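Local coordinates for SLT domain-containing protein (PDB 6TAB) that probably cleaves peptidoglycan as a lysozyme of altered substrate specificity that facilitates exit of the periplasmic predator from its prey cell, at residues D211-A215 / G216-G220. Residues are numbered along the deposited sequence; the frame is centred on the assembly and turned at random.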
ATOM      1  N   ASP A 211     -12.411  -5.071  -6.938  1.00 12.83           N
ATOM      2  CA  ASP A 211     -12.503  -4.227  -8.142  1.00 11.90           C
ATOM      3  C   ASP A 211     -11.768  -4.868  -9.351  1.00 12.41           C
ATOM      4  O   ASP A 211     -11.956  -4.416 -10.505  1.00 13.95           O
ATOM      5  CB  ASP A 211     -11.969  -2.820  -7.837  1.00 12.63           C
ATOM      6  CG  ASP A 211     -12.810  -1.991  -6.870  1.00 13.42           C
ATOM      7  OD1 ASP A 211     -14.058  -2.301  -6.730  1.00 15.89           O
ATOM      8  OD2 ASP A 211     -12.239  -1.026  -6.269  1.00 14.98           O
ATOM      9  N   GLY A 212     -10.833  -5.789  -9.090  1.00 11.75           N
ATOM     10  CA  GLY A 212     -10.078  -6.460 -10.144  1.00 11.56           C
ATOM     11  C   GLY A 212      -8.995  -5.610 -10.800  1.00 11.50           C
ATOM     12  O   GLY A 212      -8.618  -5.898 -11.960  1.00 13.36           O
ATOM     13  N   ARG A 213      -8.479  -4.587 -10.094  1.00 12.16           N
ATOM     14  CA  ARG A 213      -7.480  -3.658 -10.653  1.00 12.42           C
ATOM     15  C   ARG A 213      -6.760  -2.957  -9.501  1.00 12.46           C
ATOM     16  O   ARG A 213      -7.276  -2.885  -8.366  1.00 13.37           O
ATOM     17  CB  ARG A 213      -8.125  -2.695 -11.652  1.00 14.61           C
ATOM     18  CG  ARG A 213      -9.215  -1.824 -11.074  1.00 15.25           C
ATOM     19  CD  ARG A 213     -10.018  -1.034 -12.133  1.00 16.85           C
ATOM     20  NE  ARG A 213      -9.160  -0.070 -12.789  1.00 17.01           N
ATOM     21  CZ  ARG A 213      -8.966   0.095 -14.092  1.00 17.30           C
ATOM     22  NH1 ARG A 213      -9.722  -0.536 -14.973  1.00 20.88           N
ATOM     23  NH2 ARG A 213      -8.018   0.932 -14.501  1.00 19.65           N
ATOM     24  N   ILE A 214      -5.550  -2.461  -9.821  1.00 12.37           N
ATOM     25  CA  ILE A 214      -4.683  -1.799  -8.826  1.00 12.37           C
ATOM     26  C   ILE A 214      -5.151  -0.383  -8.471  1.00 12.73           C
ATOM     27  O   ILE A 214      -5.126   0.003  -7.275  1.00 14.25           O
ATOM     28  CB  ILE A 214      -3.222  -1.813  -9.305  1.00 12.85           C
ATOM     29  CG1 ILE A 214      -2.700  -3.254  -9.401  1.00 14.63           C
ATOM     30  CG2 ILE A 214      -2.315  -0.937  -8.435  1.00 13.77           C
ATOM     31  CD1 ILE A 214      -1.372  -3.428 -10.138  1.00 16.69           C
ATOM     32  N   ALA A 215      -5.560   0.381  -9.491  1.00 13.06           N
ATOM     33  CA  ALA A 215      -5.943   1.795  -9.290  1.00 13.16           C
ATOM     34  C   ALA A 215      -6.882   2.212 -10.438  1.00 15.23           C
ATOM     35  O   ALA A 215      -7.556   1.364 -11.040  1.00 16.31           O
ATOM     36  CB  ALA A 215      -4.685   2.643  -9.143  1.00 15.39           C
ATOM     37  N   GLY A 216      -6.946   3.514 -10.725  1.00 14.75           N
ATOM     38  CA  GLY A 216      -7.722   4.099 -11.843  1.00 15.35           C
ATOM     39  C   GLY A 216      -9.141   4.516 -11.443  1.00 16.08           C
ATOM     40  O   GLY A 216      -9.646   4.194 -10.375  1.00 17.96           O
ATOM     41  N   LYS A 217      -9.747   5.329 -12.314  1.00 20.58           N
ATOM     42  CA  LYS A 217     -11.093   5.824 -12.147  1.00 21.73           C
ATOM     43  C   LYS A 217     -11.962   5.236 -13.274  1.00 22.60           C
ATOM     44  O   LYS A 217     -11.633   5.370 -14.442  1.00 27.58           O
ATOM     45  CB  LYS A 217     -11.114   7.355 -12.177  1.00 25.64           C
ATOM     46  CG  LYS A 217     -12.446   8.004 -11.829  1.00 31.88           C
ATOM     47  CD  LYS A 217     -12.491   9.522 -12.040  1.00 37.28           C
ATOM     48  CE  LYS A 217     -12.296  10.310 -10.774  1.00 45.27           C
ATOM     49  NZ  LYS A 217     -12.893  11.658 -10.897  1.00 53.23           N
ATOM     50  N   VAL A 218     -13.064   4.585 -12.903  1.00 21.03           N
ATOM     51  CA  VAL A 218     -13.957   3.937 -13.866  1.00 22.77           C
ATOM     52  C   VAL A 218     -15.391   4.406 -13.590  1.00 23.57           C
ATOM     53  O   VAL A 218     -15.891   4.259 -12.471  1.00 26.56           O
ATOM     54  CB  VAL A 218     -13.867   2.401 -13.790  1.00 25.54           C
ATOM     55  CG1 VAL A 218     -14.830   1.756 -14.775  1.00 28.83           C
ATOM     56  CG2 VAL A 218     -12.446   1.882 -14.022  1.00 25.23           C
ATOM     57  N   ASP A 219     -16.047   4.940 -14.632  1.00 30.35           N
ATOM     58  CA  ASP A 219     -17.395   5.493 -14.541  1.00 35.04           C
ATOM     59  C   ASP A 219     -17.508   6.458 -13.350  1.00 35.81           C
ATOM     60  O   ASP A 219     -18.488   6.416 -12.609  1.00 37.53           O
ATOM     61  CB  ASP A 219     -18.438   4.372 -14.449  1.00 41.30           C
ATOM     62  CG  ASP A 219     -18.467   3.449 -15.663  1.00 52.89           C
ATOM     63  OD1 ASP A 219     -18.001   3.881 -16.746  1.00 65.93           O
ATOM     64  OD2 ASP A 219     -18.956   2.299 -15.523  1.00 59.73           O
ATOM     65  N   GLY A 220     -16.505   7.332 -13.182  1.00 35.24           N
ATOM     66  CA  GLY A 220     -16.519   8.407 -12.172  1.00 35.81           C
ATOM     67  C   GLY A 220     -16.092   7.990 -10.768  1.00 31.24           C
ATOM     68  O   GLY A 220     -16.073   8.828  -9.877  1.00 38.11           O
TER
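Arg213, in the loop after helix 193-211, reaches forward along its own chain to meet Val218 on strand 217-218, five residues on. Its CB points toward residues 216-220. From CG to CD the chain runs extended; the bend at chi3 (-65°) then turns the guanidinium into the curve of the backbone. There NE donates to Ala215 O at 2.8 Å, with an N-H...O angle of 169°. The carbonyl oxygen lies only 1° out of the guanidinium plane, so this is a nearly straight, in-plane bond from the side chain back to the backbone two residues on. Beyond NE, one face of the group receives a methyl: Val218 CG2 stands 3.6 Å above the plane, toward the rim, and is 3.8 Å from NH1 and 3.9 Å from CZ. Val218 CG2 gets there by lying anti to its own carbonyl carbon, beside the backbone N. NH2 comes within 4.1 Å of Gly216 CA, approaching obliquely; a positive phi there suits glycine.

Outside this stretch, Asp112 receives bonds from the backbone N of both Ile214 and Ala215, and Gly216 pairs through its backbone with Lys223, beyond the hairpin of strands 217-218 and 221-222. Within the SLT-family lysozyme domain, the contact thus joins the post-helix loop to this hairpin. The geometry implies a division of labour: one directed bond orients the guanidinium, whose side chain also touches Asp112 and Lys223, while the valine methyl makes a van der Waals contact with one guanidinium face, without any hydrogen bond between residues 211-215 and 216-220.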